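Local structure of uncharacterized protein (Chaetomium thermophilum, 3LPZ) at residues 36-41 with 56-61; 79-84 with 98-103; 102-107 with 116-121. The protein probably acts as Get4 in the biogenesis of tail-anchored membrane proteins, binding Get5 in the Get pathway. All blocks are in the same frame, centred on the assembly; numbering follows the deposited sequence.

The three contacts follow one another along the N-terminal part of the alpha-solenoid. Contact 1 joins helices 28-47 and 51-67. Contact 2 joins helices 71-88 and 94-104. Contact 3 runs from the end of helix 94-104 to helix 112-128. The centres of contacts 1 and 2 are about 12 Å apart, and the two touch through L58 with L80 and T84, and through D56 and A59 with K99. Contacts 2 and 3 are closer, with centres about 7 Å apart. They share G102 and C103, and V82 touches F117 between them. Contacts 1 and 3 do not touch; their centres lie about 16 Å apart. All three are helix-to-helix packing within the solenoid.

Contact 1: residues 36-41 with 56-61; sequences QETRLV and DILASV
T38 is gripped between I57 and V61 where helices 28-47 and 51-67 pack side by side. This is the tight part of the contact. The T38 and I57 side chains slide past each other in opposite directions, T38 CG2 to I57 CG2 at 3.5 Å. T38 and V61 meet tip to tip, with T38 OG1 3.4 Å from V61 CG1. The hydroxyl makes only van der Waals contact there. Its polar need is met by a hydrogen bond to A34 O, one turn back in its own helix. With chi1 at -56°, OG1 lies beside the backbone N, and CG2 stands opposite that N and faces I57. A glycine here would probably leave a gap over I57 and V61, and A34 O without its hydroxyl partner.

The packing is looser beyond this point. V41 CG1 reaches only I57 CD1, at 3.9 Å, and the two side chains cross at about a right angle. R39 points away, on the solvent side. Its NH1 donates to Q36 OE1 at 2.8 Å, in the guanidinium plane and on a lone pair of the amide oxygen. L19 and I23 of helix 11-25 also touch the tight side. The axes of the two short segments come within 9.8 Å, and their N-to-C directions make 162°. Antiparallel packing of consecutive helices like this is characteristic of alpha-solenoids, the fold reported for Get4.

Contact 2: residues 79-84 with 98-103; sequences VLLVDT and GKLLGC
No ring, amide or carboxylate takes part where L81 and V82 meet L100 and C103; there are no flat faces or edges to match. The contact is made by methyl groups of branched side chains and one sulfur. L100 CD2 is shared by two partners, V82 CG2 at 3.7 Å and L81 CD2 at 3.8 Å. L100 crosses V82 at about a right angle and L81 obliquely. Its CG sits beside its own backbone N (chi1 -65°). Its chi2 of 171° sets CD1 anti to CA, and the other branch, CD2, is the one that meets V82 and L81. L81 CD2 is shared in turn, for C103 SG also touches it, at 4.1 Å. K99 begins by facing L81, but its chain then leads away, toward D56. No hydrogen bond crosses the contact.

The two segments are nearly antiparallel, at 166°, with axes 10.9 Å apart. W124 of helix 112-128 touches both V82 and L100. Helix 51-67 packs on another part of the pair, where L58 touches T84 and S62 touches C103. L101 reaches helix 136-148 through L138 and V141.

Contact 3: residues 102-107 with 116-121; sequences GCLRLF and RFVKEM
The CA atoms nearest each other across the segments, of L104 and V118, are 7.8 Å apart, and a type I beta turn runs from L104 to F107. The turn brings the F107 ring to F117. The two rings meet obliquely, with planes at 31° and centroids 5.3 Å apart. F107 CE1 lies 3.6 Å from F117 CD2. The edge of the F107 ring also meets L104 CA, in plane, within its own segment.

F117 extends across to helix 94-104, its CG anti to the backbone N (chi1 176°). At its far end, CE2 lies 4.0 Å from the backbone N of L104, and CZ 4.0 Å from the C103 side chain at CB. L104 splits its two methyls. CD1 packs against V118 CG2 at 3.6 Å, and CD2 turns to M121 CE at 4.3 Å. Other helices close in around these groups. A78 and V82 of helix 71-88 touch F117, and L145 of helix 136-148 touches L104.

E120 pairs with R116 through OE2 and with R86 through OE1. All six touching residues are buried, and no hydrogen bond or salt bridge crosses between the segments. The join therefore rests on apolar packing and fit of shape.

Contact 1: residues 36-41 with 56-61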
ATOM      1  N   GLN A  36      23.018   6.426 -24.546  1.00 22.45           N
ATOM      2  CA  GLN A  36      22.389   7.042 -25.723  1.00 23.17           C
ATOM      3  C   GLN A  36      22.369   6.115 -26.924  1.00 22.88           C
ATOM      4  O   GLN A  36      21.386   6.081 -27.684  1.00 22.58           O
ATOM      5  CB  GLN A  36      23.053   8.392 -26.083  1.00 23.39           C
ATOM      6  CG  GLN A  36      22.793   9.485 -25.031  1.00 25.79           C
ATOM      7  CD  GLN A  36      21.304   9.713 -24.758  1.00 29.47           C
ATOM      8  OE1 GLN A  36      20.527  10.004 -25.675  1.00 30.19           O
ATOM      9  NE2 GLN A  36      20.901   9.577 -23.493  1.00 31.59           N
ATOM     10  N   GLU A  37      23.455   5.361 -27.106  1.00 22.84           N
ATOM     11  CA  GLU A  37      23.511   4.418 -28.197  1.00 23.28           C
ATOM     12  C   GLU A  37      22.514   3.286 -27.919  1.00 22.14           C
ATOM     13  O   GLU A  37      21.910   2.758 -28.831  1.00 21.76           O
ATOM     14  CB  GLU A  37      24.925   3.868 -28.341  1.00 24.53           C
ATOM     15  CG  GLU A  37      25.106   2.900 -29.519  1.00 29.60           C
ATOM     16  CD  GLU A  37      26.530   2.468 -29.665  1.00 37.40           C
ATOM     17  OE1 GLU A  37      27.423   3.328 -29.459  1.00 41.37           O
ATOM     18  OE2 GLU A  37      26.761   1.271 -29.976  1.00 42.52           O
ATOM     19  N   THR A  38      22.346   2.916 -26.648  1.00 20.59           N
ATOM     20  CA  THR A  38      21.336   1.893 -26.281  1.00 19.93           C
ATOM     21  C   THR A  38      19.923   2.335 -26.706  1.00 20.05           C
ATOM     22  O   THR A  38      19.151   1.534 -27.239  1.00 20.43           O
ATOM     23  CB  THR A  38      21.385   1.572 -24.766  1.00 19.47           C
ATOM     24  OG1 THR A  38      22.722   1.166 -24.418  1.00 19.56           O
ATOM     25  CG2 THR A  38      20.393   0.436 -24.369  1.00 18.51           C
ATOM     26  N   ARG A  39      19.580   3.603 -26.461  1.00 20.60           N
ATOM     27  CA  ARG A  39      18.266   4.140 -26.863  1.00 21.25           C
ATOM     28  C   ARG A  39      18.056   4.001 -28.358  1.00 21.49           C
ATOM     29  O   ARG A  39      16.958   3.630 -28.793  1.00 21.03           O
ATOM     30  CB  ARG A  39      18.124   5.636 -26.524  1.00 21.69           C
ATOM     31  CG  ARG A  39      18.095   5.972 -25.051  1.00 21.39           C
ATOM     32  CD  ARG A  39      17.959   7.503 -24.912  1.00 21.72           C
ATOM     33  NE  ARG A  39      16.792   8.028 -25.629  1.00 22.69           N
ATOM     34  CZ  ARG A  39      16.730   9.217 -26.245  1.00 22.40           C
ATOM     35  NH1 ARG A  39      17.796  10.024 -26.284  1.00 20.62           N
ATOM     36  NH2 ARG A  39      15.599   9.581 -26.854  1.00 21.72           N
ATOM     37  N   LEU A  40      19.076   4.362 -29.143  1.00 21.74           N
ATOM     38  CA  LEU A  40      18.974   4.285 -30.591  1.00 23.39           C
ATOM     39  C   LEU A  40      18.780   2.826 -31.053  1.00 23.33           C
ATOM     40  O   LEU A  40      17.901   2.549 -31.856  1.00 23.22           O
ATOM     41  CB  LEU A  40      20.197   4.925 -31.275  1.00 24.58           C
ATOM     42  CG  LEU A  40      20.140   5.231 -32.779  1.00 27.20           C
ATOM     43  CD1 LEU A  40      19.086   6.326 -33.151  1.00 29.55           C
ATOM     44  CD2 LEU A  40      21.538   5.669 -33.261  1.00 29.35           C
ATOM     45  N   VAL A  41      19.583   1.906 -30.535  1.00 22.79           N
ATOM     46  CA  VAL A  41      19.459   0.507 -30.938  1.00 24.24           C
ATOM     47  C   VAL A  41      18.067  -0.071 -30.565  1.00 23.88           C
ATOM     48  O   VAL A  41      17.403  -0.733 -31.407  1.00 23.85           O
ATOM     49  CB  VAL A  41      20.608  -0.334 -30.335  1.00 24.44           C
ATOM     50  CG1 VAL A  41      20.414  -1.783 -30.624  1.00 27.89           C
ATOM     51  CG2 VAL A  41      21.955   0.144 -30.904  1.00 26.28           C
ATOM     52  N   ASP A  56      14.915  -6.714 -23.965  1.00 22.25           N
ATOM     53  CA  ASP A  56      16.104  -7.377 -23.405  0.50 22.84           C
ATOM     54  C   ASP A  56      17.249  -6.364 -23.351  1.00 22.87           C
ATOM     55  O   ASP A  56      17.952  -6.280 -22.349  1.00 23.31           O
ATOM     56  CB  ASP A  56      16.530  -8.598 -24.230  0.50 23.13           C
ATOM     57  CG  ASP A  56      15.641  -9.820 -24.006  0.50 24.50           C
ATOM     58  OD1 ASP A  56      14.864  -9.873 -23.033  0.50 25.35           O
ATOM     59  OD2 ASP A  56      15.714 -10.746 -24.832  0.50 27.06           O
ATOM     60  N   ILE A  57      17.410  -5.587 -24.421  1.00 21.86           N
ATOM     61  CA  ILE A  57      18.444  -4.548 -24.469  1.00 21.42           C
ATOM     62  C   ILE A  57      18.273  -3.500 -23.359  1.00 20.67           C
ATOM     63  O   ILE A  57      19.211  -3.237 -22.597  1.00 21.27           O
ATOM     64  CB  ILE A  57      18.504  -3.864 -25.855  1.00 21.37           C
ATOM     65  CG1 ILE A  57      18.992  -4.884 -26.902  1.00 21.51           C
ATOM     66  CG2 ILE A  57      19.432  -2.620 -25.815  1.00 20.80           C
ATOM     67  CD1 ILE A  57      18.695  -4.487 -28.330  1.00 21.60           C
ATOM     68  N   LEU A  58      17.086  -2.909 -23.272  1.00 18.85           N
ATOM     69  CA  LEU A  58      16.828  -1.885 -22.241  1.00 18.61           C
ATOM     70  C   LEU A  58      16.979  -2.429 -20.817  1.00 19.09           C
ATOM     71  O   LEU A  58      17.587  -1.770 -19.955  1.00 18.69           O
ATOM     72  CB  LEU A  58      15.424  -1.262 -22.438  1.00 17.83           C
ATOM     73  CG  LEU A  58      15.340  -0.424 -23.723  1.00 16.93           C
ATOM     74  CD1 LEU A  58      13.896  -0.026 -24.038  1.00 16.38           C
ATOM     75  CD2 LEU A  58      16.219   0.812 -23.622  1.00 16.53           C
ATOM     76  N   ALA A  59      16.406  -3.605 -20.549  1.00 19.48           N
ATOM     77  CA  ALA A  59      16.490  -4.171 -19.190  1.00 20.56           C
ATOM     78  C   ALA A  59      17.940  -4.499 -18.803  1.00 20.92           C
ATOM     79  O   ALA A  59      18.354  -4.191 -17.700  1.00 20.21           O
ATOM     80  CB  ALA A  59      15.563  -5.442 -19.028  1.00 20.68           C
ATOM     81  N   SER A  60      18.704  -5.125 -19.700  1.00 20.75           N
ATOM     82  CA  SER A  60      20.074  -5.516 -19.343  1.00 21.43           C
ATOM     83  C   SER A  60      20.950  -4.286 -19.141  1.00 20.98           C
ATOM     84  O   SER A  60      21.681  -4.200 -18.154  1.00 21.71           O
ATOM     85  CB  SER A  60      20.715  -6.394 -20.430  1.00 22.11           C
ATOM     86  OG  SER A  60      19.903  -7.509 -20.708  1.00 25.23           O
ATOM     87  N   VAL A  61      20.861  -3.323 -20.052  1.00 20.00           N
ATOM     88  CA  VAL A  61      21.731  -2.150 -20.002  1.00 19.87           C
ATOM     89  C   VAL A  61      21.323  -1.180 -18.875  1.00 20.17           C
ATOM     90  O   VAL A  61      22.187  -0.558 -18.230  1.00 19.82           O
ATOM     91  CB  VAL A  61      21.816  -1.407 -21.371  1.00 19.68           C
ATOM     92  CG1 VAL A  61      22.623  -0.084 -21.239  1.00 19.73           C
ATOM     93  CG2 VAL A  61      22.424  -2.330 -22.493  1.00 20.76           C
TER

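Contact 2: residues 79-84 with 98-103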
ATOM      1  N   VAL A  79      12.787   3.679 -17.177  1.00 19.14           N
ATOM      2  CA  VAL A  79      11.505   4.317 -17.565  1.00 19.28           C
ATOM      3  C   VAL A  79      11.160   3.997 -19.028  1.00 19.53           C
ATOM      4  O   VAL A  79       9.984   3.710 -19.358  1.00 19.35           O
ATOM      5  CB  VAL A  79      11.528   5.875 -17.287  1.00 19.60           C
ATOM      6  CG1 VAL A  79      10.285   6.589 -17.845  1.00 18.90           C
ATOM      7  CG2 VAL A  79      11.641   6.134 -15.765  1.00 19.29           C
ATOM      8  N   LEU A  80      12.171   4.021 -19.906  1.00 19.32           N
ATOM      9  CA  LEU A  80      11.964   3.699 -21.326  0.50 19.26           C
ATOM     10  C   LEU A  80      11.488   2.245 -21.472  1.00 19.36           C
ATOM     11  O   LEU A  80      10.692   1.923 -22.337  1.00 19.51           O
ATOM     12  CB  LEU A  80      13.266   3.920 -22.113  0.50 19.10           C
ATOM     13  CG  LEU A  80      13.217   3.828 -23.639  0.50 18.37           C
ATOM     14  CD1 LEU A  80      12.100   4.714 -24.205  0.50 18.09           C
ATOM     15  CD2 LEU A  80      14.591   4.180 -24.262  0.50 17.80           C
ATOM     16  N   LEU A  81      11.984   1.373 -20.597  1.00 19.01           N
ATOM     17  CA  LEU A  81      11.613  -0.021 -20.611  1.00 18.51           C
ATOM     18  C   LEU A  81      10.105  -0.159 -20.360  1.00 18.42           C
ATOM     19  O   LEU A  81       9.428  -0.938 -21.036  1.00 17.68           O
ATOM     20  CB  LEU A  81      12.410  -0.799 -19.547  1.00 18.84           C
ATOM     21  CG  LEU A  81      11.977  -2.258 -19.274  1.00 19.97           C
ATOM     22  CD1 LEU A  81      12.137  -3.117 -20.559  1.00 20.82           C
ATOM     23  CD2 LEU A  81      12.737  -2.868 -18.067  1.00 18.09           C
ATOM     24  N   VAL A  82       9.592   0.570 -19.367  1.00 18.89           N
ATOM     25  CA  VAL A  82       8.153   0.552 -19.086  1.00 19.18           C
ATOM     26  C   VAL A  82       7.409   1.088 -20.302  1.00 20.28           C
ATOM     27  O   VAL A  82       6.394   0.518 -20.692  1.00 19.59           O
ATOM     28  CB  VAL A  82       7.753   1.425 -17.859  1.00 18.98           C
ATOM     29  CG1 VAL A  82       6.218   1.416 -17.673  1.00 18.97           C
ATOM     30  CG2 VAL A  82       8.439   0.917 -16.590  1.00 18.27           C
ATOM     31  N   ASP A  83       7.862   2.190 -20.904  1.00 21.05           N
ATOM     32  CA  ASP A  83       7.146   2.731 -22.058  0.50 22.60           C
ATOM     33  C   ASP A  83       7.171   1.738 -23.233  1.00 22.21           C
ATOM     34  O   ASP A  83       6.247   1.682 -24.051  1.00 22.35           O
ATOM     35  CB  ASP A  83       7.698   4.112 -22.427  0.50 23.51           C
ATOM     36  CG  ASP A  83       7.106   5.216 -21.556  0.50 25.83           C
ATOM     37  OD1 ASP A  83       5.864   5.442 -21.587  0.50 28.98           O
ATOM     38  OD2 ASP A  83       7.870   5.863 -20.826  0.50 29.10           O
ATOM     39  N   THR A  84       8.242   0.945 -23.294  1.00 21.36           N
ATOM     40  CA  THR A  84       8.375  -0.073 -24.316  1.00 20.57           C
ATOM     41  C   THR A  84       7.339  -1.171 -24.090  1.00 20.20           C
ATOM     42  O   THR A  84       6.740  -1.631 -25.053  1.00 20.22           O
ATOM     43  CB  THR A  84       9.813  -0.636 -24.363  1.00 20.91           C
ATOM     44  OG1 THR A  84      10.709   0.441 -24.702  1.00 20.36           O
ATOM     45  CG2 THR A  84       9.950  -1.745 -25.415  1.00 19.80           C
ATOM     46  N   GLY A  98       9.479  -9.475 -13.502  1.00 16.60           N
ATOM     47  CA  GLY A  98      10.830  -9.774 -13.018  1.00 16.41           C
ATOM     48  C   GLY A  98      11.875  -8.767 -13.513  1.00 17.00           C
ATOM     49  O   GLY A  98      12.785  -8.369 -12.773  1.00 17.31           O
ATOM     50  N   LYS A  99      11.759  -8.354 -14.768  1.00 16.56           N
ATOM     51  CA  LYS A  99      12.692  -7.344 -15.305  1.00 17.51           C
ATOM     52  C   LYS A  99      12.531  -6.013 -14.578  1.00 17.02           C
ATOM     53  O   LYS A  99      13.524  -5.326 -14.302  1.00 17.42           O
ATOM     54  CB  LYS A  99      12.494  -7.168 -16.810  1.00 16.99           C
ATOM     55  CG  LYS A  99      12.978  -8.358 -17.607  1.00 19.61           C
ATOM     56  CD  LYS A  99      12.780  -8.152 -19.117  1.00 23.10           C
ATOM     57  CE  LYS A  99      13.115  -9.430 -19.926  1.00 23.31           C
ATOM     58  NZ  LYS A  99      12.102 -10.511 -19.740  1.00 25.57           N
ATOM     59  N   LEU A 100      11.286  -5.628 -14.296  1.00 16.79           N
ATOM     60  CA  LEU A 100      11.026  -4.338 -13.626  1.00 16.63           C
ATOM     61  C   LEU A 100      11.537  -4.366 -12.177  1.00 17.05           C
ATOM     62  O   LEU A 100      12.137  -3.377 -11.712  1.00 16.81           O
ATOM     63  CB  LEU A 100       9.544  -3.938 -13.712  1.00 15.87           C
ATOM     64  CG  LEU A 100       9.072  -3.651 -15.155  1.00 17.16           C
ATOM     65  CD1 LEU A 100       7.550  -3.467 -15.205  1.00 20.92           C
ATOM     66  CD2 LEU A 100       9.742  -2.389 -15.734  1.00 17.68           C
ATOM     67  N   LEU A 101      11.337  -5.494 -11.489  1.00 16.30           N
ATOM     68  CA  LEU A 101      11.873  -5.653 -10.115  1.00 17.94           C
ATOM     69  C   LEU A 101      13.392  -5.678 -10.108  1.00 18.37           C
ATOM     70  O   LEU A 101      14.017  -5.166  -9.183  1.00 19.09           O
ATOM     71  CB  LEU A 101      11.313  -6.927  -9.424  1.00 17.92           C
ATOM     72  CG  LEU A 101       9.810  -6.886  -9.149  1.00 17.95           C
ATOM     73  CD1 LEU A 101       9.353  -8.261  -8.712  1.00 20.17           C
ATOM     74  CD2 LEU A 101       9.465  -5.826  -8.057  1.00 20.36           C
ATOM     75  N   GLY A 102      13.992  -6.263 -11.144  1.00 18.84           N
ATOM     76  CA  GLY A 102      15.447  -6.253 -11.261  1.00 19.58           C
ATOM     77  C   GLY A 102      15.975  -4.817 -11.353  1.00 20.01           C
ATOM     78  O   GLY A 102      17.024  -4.494 -10.749  1.00 21.81           O
ATOM     79  N   CYS A 103      15.292  -3.959 -12.109  1.00 19.43           N
ATOM     80  CA  CYS A 103      15.685  -2.529 -12.172  1.00 19.34           C
ATOM     81  C   CYS A 103      15.441  -1.812 -10.837  1.00 18.84           C
ATOM     82  O   CYS A 103      16.333  -1.108 -10.312  1.00 17.84           O
ATOM     83  CB  CYS A 103      14.938  -1.789 -13.294  1.00 19.73           C
ATOM     84  SG  CYS A 103      15.357  -2.365 -14.968  1.00 22.44           S
TER

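Contact 3: residues 102-107 with 116-121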
ATOM      1  N   GLY A 102      13.992  -6.263 -11.144  1.00 18.84           N
ATOM      2  CA  GLY A 102      15.447  -6.253 -11.261  1.00 19.58           C
ATOM      3  C   GLY A 102      15.975  -4.817 -11.353  1.00 20.01           C
ATOM      4  O   GLY A 102      17.024  -4.494 -10.749  1.00 21.81           O
ATOM      5  N   CYS A 103      15.292  -3.959 -12.109  1.00 19.43           N
ATOM      6  CA  CYS A 103      15.685  -2.529 -12.172  1.00 19.34           C
ATOM      7  C   CYS A 103      15.441  -1.812 -10.837  1.00 18.84           C
ATOM      8  O   CYS A 103      16.333  -1.108 -10.312  1.00 17.84           O
ATOM      9  CB  CYS A 103      14.938  -1.789 -13.294  1.00 19.73           C
ATOM     10  SG  CYS A 103      15.357  -2.365 -14.968  1.00 22.44           S
ATOM     11  N   LEU A 104      14.241  -2.007 -10.297  1.00 18.58           N
ATOM     12  CA  LEU A 104      13.801  -1.351  -9.051  1.00 19.54           C
ATOM     13  C   LEU A 104      14.810  -1.487  -7.916  1.00 20.18           C
ATOM     14  O   LEU A 104      15.152  -0.497  -7.236  1.00 19.61           O
ATOM     15  CB  LEU A 104      12.460  -1.945  -8.579  1.00 19.38           C
ATOM     16  CG  LEU A 104      11.826  -1.299  -7.326  1.00 20.49           C
ATOM     17  CD1 LEU A 104      11.539   0.171  -7.586  1.00 20.56           C
ATOM     18  CD2 LEU A 104      10.512  -2.027  -6.871  1.00 17.64           C
ATOM     19  N   ARG A 105      15.268  -2.720  -7.705  1.00 21.23           N
ATOM     20  CA  ARG A 105      16.116  -3.031  -6.567  1.00 22.49           C
ATOM     21  C   ARG A 105      17.529  -2.467  -6.739  1.00 23.21           C
ATOM     22  O   ARG A 105      18.282  -2.397  -5.783  1.00 23.55           O
ATOM     23  CB  ARG A 105      16.172  -4.533  -6.344  1.00 23.11           C
ATOM     24  CG  ARG A 105      14.823  -5.113  -5.897  1.00 25.31           C
ATOM     25  CD  ARG A 105      15.031  -6.549  -5.427  1.00 28.30           C
ATOM     26  NE  ARG A 105      13.802  -7.267  -5.047  1.00 31.96           N
ATOM     27  CZ  ARG A 105      13.196  -7.173  -3.863  1.00 33.54           C
ATOM     28  NH1 ARG A 105      13.668  -6.345  -2.931  1.00 33.92           N
ATOM     29  NH2 ARG A 105      12.099  -7.903  -3.611  1.00 31.95           N
ATOM     30  N   LEU A 106      17.886  -2.051  -7.954  1.00 23.61           N
ATOM     31  CA  LEU A 106      19.215  -1.470  -8.173  1.00 24.14           C
ATOM     32  C   LEU A 106      19.297   0.052  -8.086  1.00 24.92           C
ATOM     33  O   LEU A 106      20.395   0.605  -8.112  1.00 25.74           O
ATOM     34  CB  LEU A 106      19.826  -1.988  -9.479  1.00 24.00           C
ATOM     35  CG  LEU A 106      20.168  -3.491  -9.539  1.00 24.19           C
ATOM     36  CD1 LEU A 106      20.400  -3.916 -11.005  1.00 24.92           C
ATOM     37  CD2 LEU A 106      21.386  -3.847  -8.696  1.00 25.04           C
ATOM     38  N   PHE A 107      18.164   0.739  -7.969  1.00 24.90           N
ATOM     39  CA  PHE A 107      18.189   2.183  -7.743  1.00 25.84           C
ATOM     40  C   PHE A 107      18.665   2.494  -6.324  1.00 27.24           C
ATOM     41  O   PHE A 107      18.300   1.774  -5.385  1.00 26.63           O
ATOM     42  CB  PHE A 107      16.794   2.786  -7.813  1.00 24.68           C
ATOM     43  CG  PHE A 107      16.271   3.006  -9.194  1.00 24.36           C
ATOM     44  CD1 PHE A 107      15.509   2.018  -9.829  1.00 21.74           C
ATOM     45  CD2 PHE A 107      16.452   4.242  -9.833  1.00 21.98           C
ATOM     46  CE1 PHE A 107      14.969   2.243 -11.101  1.00 21.87           C
ATOM     47  CE2 PHE A 107      15.925   4.461 -11.090  1.00 22.86           C
ATOM     48  CZ  PHE A 107      15.164   3.472 -11.724  1.00 21.71           C
ATOM     49  N   ARG A 116       9.765   8.521 -10.493  1.00 24.30           N
ATOM     50  CA  ARG A 116       9.140   8.430 -11.819  0.50 24.26           C
ATOM     51  C   ARG A 116       9.026   6.963 -12.252  1.00 22.82           C
ATOM     52  O   ARG A 116       7.984   6.544 -12.736  1.00 22.16           O
ATOM     53  CB  ARG A 116       9.936   9.229 -12.860  0.50 25.15           C
ATOM     54  CG  ARG A 116       9.270   9.361 -14.255  0.50 28.63           C
ATOM     55  CD  ARG A 116      10.219  10.081 -15.220  0.50 34.01           C
ATOM     56  NE  ARG A 116       9.729  10.168 -16.600  0.50 37.69           N
ATOM     57  CZ  ARG A 116       8.477   9.925 -16.971  0.50 38.02           C
ATOM     58  NH1 ARG A 116       7.579   9.588 -16.060  0.50 38.22           N
ATOM     59  NH2 ARG A 116       8.128  10.020 -18.248  0.50 36.01           N
ATOM     60  N   PHE A 117      10.092   6.187 -12.074  1.00 21.08           N
ATOM     61  CA  PHE A 117      10.065   4.774 -12.468  1.00 19.33           C
ATOM     62  C   PHE A 117       8.925   4.042 -11.743  1.00 19.22           C
ATOM     63  O   PHE A 117       8.157   3.304 -12.376  1.00 19.19           O
ATOM     64  CB  PHE A 117      11.400   4.086 -12.198  1.00 18.92           C
ATOM     65  CG  PHE A 117      11.388   2.622 -12.498  1.00 18.69           C
ATOM     66  CD1 PHE A 117      11.308   2.161 -13.821  1.00 17.62           C
ATOM     67  CD2 PHE A 117      11.406   1.684 -11.455  1.00 18.52           C
ATOM     68  CE1 PHE A 117      11.287   0.771 -14.112  1.00 17.15           C
ATOM     69  CE2 PHE A 117      11.377   0.298 -11.744  1.00 19.82           C
ATOM     70  CZ  PHE A 117      11.324  -0.149 -13.083  1.00 18.06           C
ATOM     71  N   VAL A 118       8.803   4.261 -10.430  1.00 18.27           N
ATOM     72  CA  VAL A 118       7.790   3.562  -9.636  1.00 18.41           C
ATOM     73  C   VAL A 118       6.399   3.947 -10.108  1.00 18.98           C
ATOM     74  O   VAL A 118       5.540   3.079 -10.303  1.00 18.46           O
ATOM     75  CB  VAL A 118       7.959   3.782  -8.092  1.00 18.33           C
ATOM     76  CG1 VAL A 118       6.656   3.415  -7.309  1.00 17.36           C
ATOM     77  CG2 VAL A 118       9.181   2.953  -7.572  1.00 18.32           C
ATOM     78  N   LYS A 119       6.181   5.247 -10.301  1.00 19.90           N
ATOM     79  CA  LYS A 119       4.923   5.729 -10.839  1.00 21.85           C
ATOM     80  C   LYS A 119       4.576   5.092 -12.196  1.00 20.76           C
ATOM     81  O   LYS A 119       3.445   4.619 -12.388  1.00 20.56           O
ATOM     82  CB  LYS A 119       4.971   7.251 -10.966  1.00 23.24           C
ATOM     83  CG  LYS A 119       3.636   7.923 -11.082  1.00 30.38           C
ATOM     84  CD  LYS A 119       3.196   8.130 -12.532  1.00 38.52           C
ATOM     85  CE  LYS A 119       1.960   9.047 -12.590  1.00 43.02           C
ATOM     86  NZ  LYS A 119       0.941   8.531 -13.568  1.00 47.24           N
ATOM     87  N   GLU A 120       5.537   5.077 -13.121  1.00 19.42           N
ATOM     88  CA  GLU A 120       5.278   4.544 -14.462  1.00 19.28           C
ATOM     89  C   GLU A 120       4.970   3.052 -14.426  1.00 18.73           C
ATOM     90  O   GLU A 120       4.019   2.600 -15.079  1.00 18.36           O
ATOM     91  CB  GLU A 120       6.440   4.834 -15.427  1.00 20.60           C
ATOM     92  CG  GLU A 120       6.659   6.354 -15.691  1.00 22.72           C
ATOM     93  CD  GLU A 120       5.490   7.040 -16.425  1.00 28.42           C
ATOM     94  OE1 GLU A 120       4.685   6.378 -17.119  1.00 30.38           O
ATOM     95  OE2 GLU A 120       5.374   8.264 -16.300  1.00 31.27           O
ATOM     96  N   MET A 121       5.785   2.310 -13.680  1.00 17.33           N
ATOM     97  CA  MET A 121       5.704   0.856 -13.585  1.00 18.39           C
ATOM     98  C   MET A 121       4.321   0.438 -13.007  1.00 18.11           C
ATOM     99  O   MET A 121       3.639  -0.452 -13.546  1.00 17.27           O
ATOM    100  CB  MET A 121       6.873   0.384 -12.683  1.00 18.97           C
ATOM    101  CG  MET A 121       6.871  -1.073 -12.244  1.00 22.83           C
ATOM    102  SD  MET A 121       8.096  -1.416 -10.936  1.00 24.29           S
ATOM    103  CE  MET A 121       7.309  -0.825  -9.430  1.00 22.99           C
TER